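Local coordinates for polar amino acid ABC uptake transporter substrate binding protein (Streptococcus thermophilus LMG 18311, PDB 3HV1) that probably captures polar amino acids outside the cell and hands them to an ABC transporter for uptake, at residues L50-Y58 with L222-L233; R183-E191 with N244-A252. All blocks are in the same frame, centred on the assembly; numbering follows the deposited sequence.

Contact 1. Residues L50-Y58 with L222-L233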
loop_
_atom_site.group_PDB
_atom_site.type_symbol
_atom_site.label_atom_id
_atom_site.label_comp_id
_atom_site.label_asym_id
_atom_site.label_seq_id
_atom_site.Cartn_x
_atom_site.Cartn_y
_atom_site.Cartn_z
ATOM N N LEU A 50 16.710 2.695 -12.934
ATOM C CA LEU A 50 16.132 1.803 -11.936
ATOM C C LEU A 50 15.860 0.409 -12.487
ATOM O O LEU A 50 16.273 -0.583 -11.894
ATOM C CB LEU A 50 14.830 2.390 -11.359
ATOM C CG LEU A 50 14.244 1.498 -10.242
ATOM C CD1 LEU A 50 15.303 1.288 -9.149
ATOM C CD2 LEU A 50 12.991 2.152 -9.635
ATOM N N ALA A 51 15.170 0.344 -13.623
ATOM C CA ALA A 51 14.844 -0.928 -14.257
ATOM C C ALA A 51 16.097 -1.685 -14.682
ATOM O O ALA A 51 16.166 -2.905 -14.537
ATOM C CB ALA A 51 13.929 -0.702 -15.470
ATOM N N ASN A 52 17.081 -0.974 -15.225
ATOM C CA ASN A 52 18.312 -1.623 -15.642
ATOM C C ASN A 52 18.980 -2.260 -14.435
ATOM O O ASN A 52 19.484 -3.384 -14.507
ATOM C CB ASN A 52 19.283 -0.621 -16.275
ATOM C CG ASN A 52 18.919 -0.272 -17.710
ATOM O OD1 ASN A 52 18.096 -0.944 -18.346
ATOM N ND2 ASN A 52 19.545 0.775 -18.234
ATOM N N ALA A 53 18.972 -1.535 -13.319
ATOM C CA ALA A 53 19.601 -2.018 -12.092
ATOM C C ALA A 53 18.897 -3.252 -11.542
ATOM O O ALA A 53 19.550 -4.187 -11.088
ATOM C CB ALA A 53 19.614 -0.918 -11.050
ATOM N N VAL A 54 17.568 -3.239 -11.575
ATOM C CA VAL A 54 16.785 -4.371 -11.090
ATOM C C VAL A 54 17.069 -5.611 -11.934
ATOM O O VAL A 54 17.322 -6.691 -11.405
ATOM C CB VAL A 54 15.263 -4.065 -11.142
ATOM C CG1 VAL A 54 14.454 -5.356 -11.016
ATOM C CG2 VAL A 54 14.881 -3.111 -10.014
ATOM N N PHE A 55 17.062 -5.459 -13.252
ATOM C CA PHE A 55 17.284 -6.637 -14.076
ATOM C C PHE A 55 18.723 -7.097 -14.147
ATOM O O PHE A 55 18.993 -8.265 -14.430
ATOM C CB PHE A 55 16.646 -6.423 -15.441
ATOM C CG PHE A 55 15.147 -6.468 -15.376
ATOM C CD1 PHE A 55 14.498 -7.664 -15.075
ATOM C CD2 PHE A 55 14.392 -5.310 -15.490
ATOM C CE1 PHE A 55 13.115 -7.698 -14.879
ATOM C CE2 PHE A 55 13.011 -5.333 -15.299
ATOM C CZ PHE A 55 12.371 -6.533 -14.989
ATOM N N LYS A 56 19.652 -6.202 -13.828
ATOM C CA LYS A 56 21.056 -6.581 -13.819
ATOM C C LYS A 56 21.251 -7.608 -12.704
ATOM O O LYS A 56 22.126 -8.470 -12.780
ATOM C CB LYS A 56 21.930 -5.360 -13.564
ATOM C CG LYS A 56 23.431 -5.623 -13.650
ATOM C CD LYS A 56 24.211 -4.344 -13.355
ATOM C CE LYS A 56 25.705 -4.531 -13.556
ATOM N NZ LYS A 56 26.452 -3.253 -13.329
ATOM N N LEU A 57 20.424 -7.513 -11.664
ATOM C CA LEU A 57 20.500 -8.446 -10.535
ATOM C C LEU A 57 20.241 -9.873 -10.979
ATOM O O LEU A 57 20.753 -10.823 -10.392
ATOM C CB LEU A 57 19.444 -8.108 -9.493
ATOM C CG LEU A 57 19.562 -6.760 -8.795
ATOM C CD1 LEU A 57 18.317 -6.525 -7.928
ATOM C CD2 LEU A 57 20.827 -6.752 -7.967
ATOM N N TYR A 58 19.414 -10.006 -12.008
ATOM C CA TYR A 58 19.023 -11.310 -12.514
ATOM C C TYR A 58 19.723 -11.704 -13.799
ATOM O O TYR A 58 19.423 -12.753 -14.372
ATOM C CB TYR A 58 17.509 -11.331 -12.723
ATOM C CG TYR A 58 16.721 -11.042 -11.458
ATOM C CD1 TYR A 58 16.622 -11.996 -10.443
ATOM C CD2 TYR A 58 16.074 -9.817 -11.278
ATOM C CE1 TYR A 58 15.894 -11.740 -9.274
ATOM C CE2 TYR A 58 15.343 -9.551 -10.110
ATOM C CZ TYR A 58 15.257 -10.521 -9.115
ATOM O OH TYR A 58 14.517 -10.268 -7.980
ATOM N N LEU A 222 7.227 -12.339 -12.337
ATOM C CA LEU A 222 7.982 -11.171 -12.758
ATOM C C LEU A 222 7.720 -10.014 -11.798
ATOM O O LEU A 222 8.642 -9.307 -11.404
ATOM C CB LEU A 222 7.570 -10.775 -14.172
ATOM C CG LEU A 222 8.090 -9.445 -14.694
ATOM C CD1 LEU A 222 9.615 -9.453 -14.803
ATOM C CD2 LEU A 222 7.453 -9.188 -16.044
ATOM N N ILE A 223 6.458 -9.825 -11.432
ATOM C CA ILE A 223 6.089 -8.752 -10.504
ATOM C C ILE A 223 6.813 -8.928 -9.162
ATOM O O ILE A 223 7.359 -7.972 -8.614
ATOM C CB ILE A 223 4.555 -8.729 -10.258
ATOM C CG1 ILE A 223 3.825 -8.297 -11.536
ATOM C CG2 ILE A 223 4.215 -7.809 -9.086
ATOM C CD1 ILE A 223 4.199 -6.900 -12.037
ATOM N N LYS A 224 6.824 -10.153 -8.644
ATOM C CA LYS A 224 7.489 -10.439 -7.371
ATOM C C LYS A 224 8.990 -10.197 -7.443
ATOM O O LYS A 224 9.591 -9.685 -6.501
ATOM C CB LYS A 224 7.246 -11.893 -6.956
ATOM C CG LYS A 224 5.805 -12.203 -6.603
ATOM C CD LYS A 224 5.647 -13.643 -6.130
ATOM C CE LYS A 224 4.200 -13.936 -5.747
ATOM N NZ LYS A 224 4.008 -15.320 -5.208
ATOM N N LYS A 225 9.585 -10.577 -8.569
ATOM C CA LYS A 225 11.016 -10.416 -8.784
ATOM C C LYS A 225 11.383 -8.943 -8.858
ATOM O O LYS A 225 12.485 -8.553 -8.480
ATOM C CB LYS A 225 11.442 -11.138 -10.064
ATOM C CG LYS A 225 11.272 -12.653 -10.006
ATOM C CD LYS A 225 12.174 -13.279 -8.950
ATOM C CE LYS A 225 11.928 -14.776 -8.850
ATOM N NZ LYS A 225 12.830 -15.420 -7.852
ATOM N N ILE A 226 10.468 -8.117 -9.347
ATOM C CA ILE A 226 10.764 -6.696 -9.403
ATOM C C ILE A 226 10.681 -6.140 -7.982
ATOM O O ILE A 226 11.592 -5.437 -7.538
ATOM C CB ILE A 226 9.796 -5.959 -10.342
ATOM C CG1 ILE A 226 10.049 -6.419 -11.788
ATOM C CG2 ILE A 226 10.002 -4.453 -10.218
ATOM C CD1 ILE A 226 9.000 -5.948 -12.784
ATOM N N ASN A 227 9.604 -6.463 -7.265
ATOM C CA ASN A 227 9.445 -5.998 -5.883
ATOM C C ASN A 227 10.673 -6.356 -5.049
ATOM O O ASN A 227 11.165 -5.543 -4.272
ATOM C CB ASN A 227 8.207 -6.626 -5.231
ATOM C CG ASN A 227 6.920 -6.083 -5.789
ATOM O OD1 ASN A 227 6.854 -4.927 -6.211
ATOM N ND2 ASN A 227 5.876 -6.901 -5.777
ATOM N N GLN A 228 11.147 -7.588 -5.197
ATOM C CA GLN A 228 12.327 -8.051 -4.465
ATOM C C GLN A 228 13.554 -7.274 -4.943
ATOM O O GLN A 228 14.448 -6.965 -4.165
ATOM C CB GLN A 228 12.551 -9.546 -4.709
ATOM C CG GLN A 228 11.488 -10.447 -4.100
ATOM C CD GLN A 228 11.680 -11.911 -4.476
ATOM O OE1 GLN A 228 12.795 -12.436 -4.428
ATOM N NE2 GLN A 228 10.590 -12.577 -4.846
ATOM N N GLY A 229 13.591 -6.975 -6.237
ATOM C CA GLY A 229 14.706 -6.226 -6.791
ATOM C C GLY A 229 14.823 -4.862 -6.135
ATOM O O GLY A 229 15.918 -4.442 -5.757
ATOM N N PHE A 230 13.697 -4.163 -6.001
ATOM C CA PHE A 230 13.707 -2.845 -5.359
ATOM C C PHE A 230 14.309 -2.966 -3.967
ATOM O O PHE A 230 15.164 -2.178 -3.577
ATOM C CB PHE A 230 12.293 -2.284 -5.193
ATOM C CG PHE A 230 11.599 -1.943 -6.484
ATOM C CD1 PHE A 230 12.322 -1.559 -7.608
ATOM C CD2 PHE A 230 10.210 -1.955 -6.553
ATOM C CE1 PHE A 230 11.672 -1.190 -8.789
ATOM C CE2 PHE A 230 9.547 -1.585 -7.732
ATOM C CZ PHE A 230 10.285 -1.205 -8.845
ATOM N N GLU A 231 13.840 -3.955 -3.215
ATOM C CA GLU A 231 14.319 -4.148 -1.856
ATOM C C GLU A 231 15.803 -4.433 -1.821
ATOM O O GLU A 231 16.522 -3.907 -0.977
ATOM C CB GLU A 231 13.558 -5.289 -1.179
ATOM C CG GLU A 231 12.068 -5.039 -1.043
ATOM C CD GLU A 231 11.385 -6.110 -0.209
ATOM O OE1 GLU A 231 11.780 -6.288 0.966
ATOM O OE2 GLU A 231 10.462 -6.772 -0.728
ATOM N N THR A 232 16.262 -5.275 -2.742
ATOM C CA THR A 232 17.669 -5.617 -2.816
ATOM C C THR A 232 18.535 -4.395 -3.101
ATOM O O THR A 232 19.582 -4.211 -2.474
ATOM C CB THR A 232 17.909 -6.699 -3.894
ATOM O OG1 THR A 232 17.151 -7.872 -3.559
ATOM C CG2 THR A 232 19.366 -7.070 -3.965
ATOM N N LEU A 233 18.093 -3.551 -4.035
ATOM C CA LEU A 233 18.841 -2.348 -4.394
ATOM C C LEU A 233 18.866 -1.342 -3.255
ATOM O O LEU A 233 19.842 -0.618 -3.093
ATOM C CB LEU A 233 18.235 -1.693 -5.644
ATOM C CG LEU A 233 18.268 -2.567 -6.902
ATOM C CD1 LEU A 233 17.548 -1.845 -8.053
ATOM C CD2 LEU A 233 19.711 -2.850 -7.281
#
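Val54 overlaps Leu233 and Phe230 with a single methyl: its CG2 sits 3.5 Å from Leu233 CD1 and also reaches Phe230 CD1, meeting that ring obliquely. With chi1 at 164° the two branches part, CG2 lying beside the backbone N while CG1 goes to the carbonyl side and faces the backbone of Ile226. Val54 is thus a knob in a hole formed by Ile226, Gly229, Phe230 and Leu233, and the floor of that hole is Gly229, which has no side chain and so lets its CA come within 5.1 Å of Val54 CA. Leu50 extends the apolar patch, its CD2 lying 3.7 Å from Phe230 CE1, while the small Ala53 lets Leu233 CD1 lie against its CB. The helical segments 50-56 and 222-233 cross almost perpendicularly, at 99°; their parent helices 46-56 and 220-236 both pack on one side of the sheet in the N-terminal lobe of the two-lobed fold seen in solute-binding proteins of family 3. Phe55 reaches down toward that sheet, touching Ile23 and Ile25 of strand 22-27; Leu222 CD1 meets the edge of its ring at CE1, 3.9 Å away. Further along the chain, Leu57 lays CD1 on Gly229 CA at 3.8 Å. The same methyl faces the carbons of Thr232, whose OG1 is turned back to bond Gln228 O in its own helix. Tyr58 brings the polar element: its OH donates to Lys225 O over 2.7 Å, in the carbonyl plane on a lone pair, with a C=O...O angle of 122°. That oxygen already accepts from Gly229 N, so two donors grip it. Bent at chi2, the Lys225 chain crosses the tyrosine at a slant, CD lying 4.0 Å from Tyr58 CE1, a position that suits a long aliphatic stem at a partly exposed margin.

Contact 2. Residues R183-E191 with N244-A252; sequences RVYANYYLE and NKWFGEDVA
Lys245 turns its carbonyl toward Glu191, with O lying 4.0 Å from Glu191 CG, and a water donates to both Lys245 O and Glu191 OE2; the amino group itself pairs with Asp49. At Trp246 the carbonyl oxygen receives a CA-H...O contact from Tyr188 CA over 3.4 Å, nearly straight at 165°, and a second water ties it to Tyr188 O. The indole lies beside the tyrosine, pointing the same way, its edge at CZ3 3.8 Å from Tyr188 CE1. Their polar ends part, Trp246 NE1 going to Asp49 and Tyr188 OH to Lys192. Phe247, at the end of its helix, packs against helix 183-192: its CB is 3.7 Å from Asn187 CB and its ring edge meets Val184 O, while Phe46 and Met105 pack around the same ring. This is a junction between lobes, helix 183-192 belonging to the second lobe of the family 3 binding-protein fold and helix 238-247 to the first. Gly248 ends the latter helix with a positive phi of 73°, a turn easy for a residue without a side chain, and its CA is only 3.2 Å from Glu191 OE1. The bend of Glu191 at chi2 brings the carboxylate over this glycine. Glu249 forms the salt bridge: Arg183 NH2 donates to OE2 over 2.8 Å at 161°, with the oxygen close to the guanidinium plane but approached from above the carboxylate plane. The arginine chain, extended from CG to NE, carries the guanidinium to this carboxylate, and its NH1 also bonds Val106 O. Asp250 closes an Asx turn, OD1 accepting from Ala252 N, while OD2 bonds Tyr234 OH. Val251 places CG1 over one guanidinium face, 3.6 Å from Arg183 NH2, and a water accepting from Arg183 NH1 donates to Val251 O.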
loop_
_atom_site.group_PDB
_atom_site.type_symbol
_atom_site.label_atom_id
_atom_site.label_comp_id
_atom_site.label_asym_id
_atom_site.label_seq_id
_atom_site.Cartn_x
_atom_site.Cartn_y
_atom_site.Cartn_z
ATOM N N ARG A 183 6.917 17.198 -7.973
ATOM C CA ARG A 183 8.142 16.815 -7.290
ATOM C C ARG A 183 9.163 16.327 -8.322
ATOM O O ARG A 183 10.309 16.768 -8.307
ATOM C CB ARG A 183 7.850 15.695 -6.301
ATOM C CG ARG A 183 9.054 15.235 -5.507
ATOM C CD ARG A 183 8.771 13.914 -4.823
ATOM N NE ARG A 183 9.832 13.557 -3.889
ATOM C CZ ARG A 183 9.865 12.420 -3.203
ATOM N NH1 ARG A 183 8.894 11.525 -3.348
ATOM N NH2 ARG A 183 10.856 12.189 -2.354
ATOM N N VAL A 184 8.759 15.428 -9.223
ATOM C CA VAL A 184 9.711 14.921 -10.222
ATOM C C VAL A 184 10.428 16.016 -11.020
ATOM O O VAL A 184 11.590 15.847 -11.387
ATOM C CB VAL A 184 9.066 13.938 -11.260
ATOM C CG1 VAL A 184 8.808 12.592 -10.615
ATOM C CG2 VAL A 184 7.795 14.540 -11.858
ATOM N N TYR A 185 9.752 17.130 -11.290
ATOM C CA TYR A 185 10.385 18.216 -12.037
ATOM C C TYR A 185 11.224 19.103 -11.127
ATOM O O TYR A 185 12.335 19.499 -11.475
ATOM C CB TYR A 185 9.331 19.084 -12.736
ATOM C CG TYR A 185 8.469 18.326 -13.720
ATOM C CD1 TYR A 185 9.044 17.482 -14.668
ATOM C CD2 TYR A 185 7.079 18.445 -13.695
ATOM C CE1 TYR A 185 8.255 16.766 -15.568
ATOM C CE2 TYR A 185 6.278 17.736 -14.587
ATOM C CZ TYR A 185 6.875 16.892 -15.521
ATOM O OH TYR A 185 6.092 16.157 -16.388
ATOM N N ALA A 186 10.675 19.440 -9.968
ATOM C CA ALA A 186 11.387 20.284 -9.014
ATOM C C ALA A 186 12.746 19.684 -8.678
ATOM O O ALA A 186 13.787 20.318 -8.867
ATOM C CB ALA A 186 10.553 20.444 -7.728
ATOM N N ASN A 187 12.745 18.453 -8.182
ATOM C CA ASN A 187 13.999 17.810 -7.799
ATOM C C ASN A 187 14.939 17.548 -8.963
ATOM O O ASN A 187 16.150 17.714 -8.839
ATOM C CB ASN A 187 13.711 16.511 -7.050
ATOM C CG ASN A 187 13.325 16.754 -5.609
ATOM O OD1 ASN A 187 14.167 16.684 -4.702
ATOM N ND2 ASN A 187 12.062 17.066 -5.386
ATOM N N TYR A 188 14.391 17.148 -10.100
ATOM C CA TYR A 188 15.228 16.869 -11.258
ATOM C C TYR A 188 15.982 18.102 -11.745
ATOM O O TYR A 188 17.205 18.078 -11.899
ATOM C CB TYR A 188 14.378 16.312 -12.400
ATOM C CG TYR A 188 15.098 16.296 -13.726
ATOM C CD1 TYR A 188 16.207 15.472 -13.929
ATOM C CD2 TYR A 188 14.692 17.129 -14.770
ATOM C CE1 TYR A 188 16.890 15.478 -15.133
ATOM C CE2 TYR A 188 15.373 17.141 -15.982
ATOM C CZ TYR A 188 16.468 16.314 -16.156
ATOM O OH TYR A 188 17.142 16.321 -17.351
ATOM N N TYR A 189 15.253 19.183 -11.991
ATOM C CA TYR A 189 15.891 20.387 -12.501
ATOM C C TYR A 189 16.849 21.013 -11.513
ATOM O O TYR A 189 17.973 21.359 -11.875
ATOM C CB TYR A 189 14.838 21.411 -12.935
ATOM C CG TYR A 189 14.127 21.010 -14.206
ATOM C CD1 TYR A 189 14.833 20.855 -15.394
ATOM C CD2 TYR A 189 12.756 20.770 -14.219
ATOM C CE1 TYR A 189 14.194 20.471 -16.566
ATOM C CE2 TYR A 189 12.103 20.385 -15.384
ATOM C CZ TYR A 189 12.831 20.237 -16.556
ATOM O OH TYR A 189 12.201 19.852 -17.718
ATOM N N LEU A 190 16.414 21.148 -10.263
ATOM C CA LEU A 190 17.262 21.757 -9.247
ATOM C C LEU A 190 18.534 20.960 -9.001
ATOM O O LEU A 190 19.602 21.539 -8.839
ATOM C CB LEU A 190 16.482 21.935 -7.943
ATOM C CG LEU A 190 15.285 22.891 -8.036
ATOM C CD1 LEU A 190 14.611 23.014 -6.672
ATOM C CD2 LEU A 190 15.747 24.262 -8.513
ATOM N N GLU A 191 18.423 19.635 -8.968
ATOM C CA GLU A 191 19.598 18.790 -8.758
ATOM C C GLU A 191 20.478 18.848 -10.000
ATOM O O GLU A 191 21.703 18.911 -9.904
ATOM C CB GLU A 191 19.185 17.336 -8.502
ATOM C CG GLU A 191 20.353 16.334 -8.436
ATOM C CD GLU A 191 21.302 16.585 -7.266
ATOM O OE1 GLU A 191 20.893 17.259 -6.296
ATOM O OE2 GLU A 191 22.455 16.087 -7.306
ATOM N N ASN A 244 19.542 9.611 -5.862
ATOM C CA ASN A 244 20.305 10.843 -5.667
ATOM C C ASN A 244 20.752 11.445 -6.997
ATOM O O ASN A 244 20.740 12.669 -7.177
ATOM C CB ASN A 244 21.531 10.591 -4.773
ATOM C CG ASN A 244 22.354 11.853 -4.537
ATOM O OD1 ASN A 244 23.389 12.064 -5.174
ATOM N ND2 ASN A 244 21.889 12.704 -3.626
ATOM N N LYS A 245 21.155 10.590 -7.928
ATOM C CA LYS A 245 21.602 11.063 -9.233
ATOM C C LYS A 245 20.527 11.888 -9.945
ATOM O O LYS A 245 20.801 12.958 -10.508
ATOM C CB LYS A 245 21.978 9.879 -10.126
ATOM C CG LYS A 245 22.182 10.258 -11.588
ATOM C CD LYS A 245 22.410 9.028 -12.458
ATOM C CE LYS A 245 22.454 9.387 -13.938
ATOM N NZ LYS A 245 22.619 8.160 -14.793
ATOM N N TRP A 246 19.300 11.390 -9.910
ATOM C CA TRP A 246 18.204 12.057 -10.590
ATOM C C TRP A 246 17.463 13.136 -9.817
ATOM O O TRP A 246 17.096 14.162 -10.394
ATOM C CB TRP A 246 17.206 11.004 -11.086
ATOM C CG TRP A 246 17.766 10.199 -12.202
ATOM C CD1 TRP A 246 18.416 9.000 -12.117
ATOM C CD2 TRP A 246 17.857 10.609 -13.564
ATOM N NE1 TRP A 246 18.918 8.638 -13.352
ATOM C CE2 TRP A 246 18.584 9.614 -14.257
ATOM C CE3 TRP A 246 17.393 11.730 -14.271
ATOM C CZ2 TRP A 246 18.858 9.707 -15.622
ATOM C CZ3 TRP A 246 17.664 11.820 -15.627
ATOM C CH2 TRP A 246 18.391 10.816 -16.291
ATOM N N PHE A 247 17.263 12.915 -8.520
ATOM C CA PHE A 247 16.498 13.842 -7.694
ATOM C C PHE A 247 17.218 14.537 -6.535
ATOM O O PHE A 247 16.647 15.412 -5.899
ATOM C CB PHE A 247 15.261 13.117 -7.155
ATOM C CG PHE A 247 14.430 12.463 -8.229
ATOM C CD1 PHE A 247 13.841 13.231 -9.234
ATOM C CD2 PHE A 247 14.259 11.078 -8.254
ATOM C CE1 PHE A 247 13.096 12.631 -10.254
ATOM C CE2 PHE A 247 13.515 10.468 -9.273
ATOM C CZ PHE A 247 12.933 11.245 -10.272
ATOM N N GLY A 248 18.454 14.148 -6.241
ATOM C CA GLY A 248 19.164 14.797 -5.148
ATOM C C GLY A 248 18.657 14.420 -3.767
ATOM O O GLY A 248 19.008 15.051 -2.767
ATOM N N GLU A 249 17.813 13.397 -3.712
ATOM C CA GLU A 249 17.283 12.905 -2.454
ATOM C C GLU A 249 16.800 11.467 -2.637
ATOM O O GLU A 249 16.743 10.962 -3.756
ATOM C CB GLU A 249 16.151 13.808 -1.934
ATOM C CG GLU A 249 14.819 13.700 -2.638
ATOM C CD GLU A 249 13.755 14.571 -1.970
ATOM O OE1 GLU A 249 13.893 15.811 -2.002
ATOM O OE2 GLU A 249 12.789 14.016 -1.402
ATOM N N ASP A 250 16.483 10.813 -1.527
ATOM C CA ASP A 250 16.013 9.428 -1.518
ATOM C C ASP A 250 14.485 9.397 -1.658
ATOM O O ASP A 250 13.758 9.778 -0.733
ATOM C CB ASP A 250 16.445 8.774 -0.203
ATOM C CG ASP A 250 15.983 7.338 -0.072
ATOM O OD1 ASP A 250 15.373 6.811 -1.024
ATOM O OD2 ASP A 250 16.236 6.734 1.001
ATOM N N VAL A 251 14.002 8.930 -2.805
ATOM C CA VAL A 251 12.557 8.891 -3.048
ATOM C C VAL A 251 11.885 7.550 -2.753
ATOM O O VAL A 251 10.707 7.371 -3.017
ATOM C CB VAL A 251 12.243 9.269 -4.509
ATOM C CG1 VAL A 251 12.862 10.620 -4.829
ATOM C CG2 VAL A 251 12.767 8.194 -5.456
ATOM N N ALA A 252 12.631 6.615 -2.188
ATOM C CA ALA A 252 12.085 5.296 -1.896
ATOM C C ALA A 252 10.831 5.316 -1.034
ATOM O O ALA A 252 10.760 6.036 -0.041
ATOM C CB ALA A 252 13.149 4.435 -1.227
HETATM O O HOH W 1 8.512 8.881 -2.776
HETATM O O HOH W 2 11.133 16.159 -2.937
HETATM O O HOH W 3 18.893 15.834 -11.860
HETATM O O HOH W 4 22.947 14.578 -9.691
HETATM O O HOH W 5 21.379 16.839 -3.589
#

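In the fold
From the N terminus the chain reaches residues 50-58, most of them on helix 46-56 of the first lobe. It then passes over to the second lobe, where strand 178-182 leads directly into 183-191. Returning through strand 209-215, it enters helix 220-236, and 222-233 closes contact 1 over a loop of 163 residues. Helix 238-247 follows at once, and 244-252 closes contact 2 over 52 residues. The segments alternate, so the loops cross and do not nest. Contact 1 joins two helices within the first lobe, whereas contact 2 links the lobes, its centre about 21 Å from that of contact 1. Helix 238-247 connects them physically, since it also packs on Leu50 and Ala53.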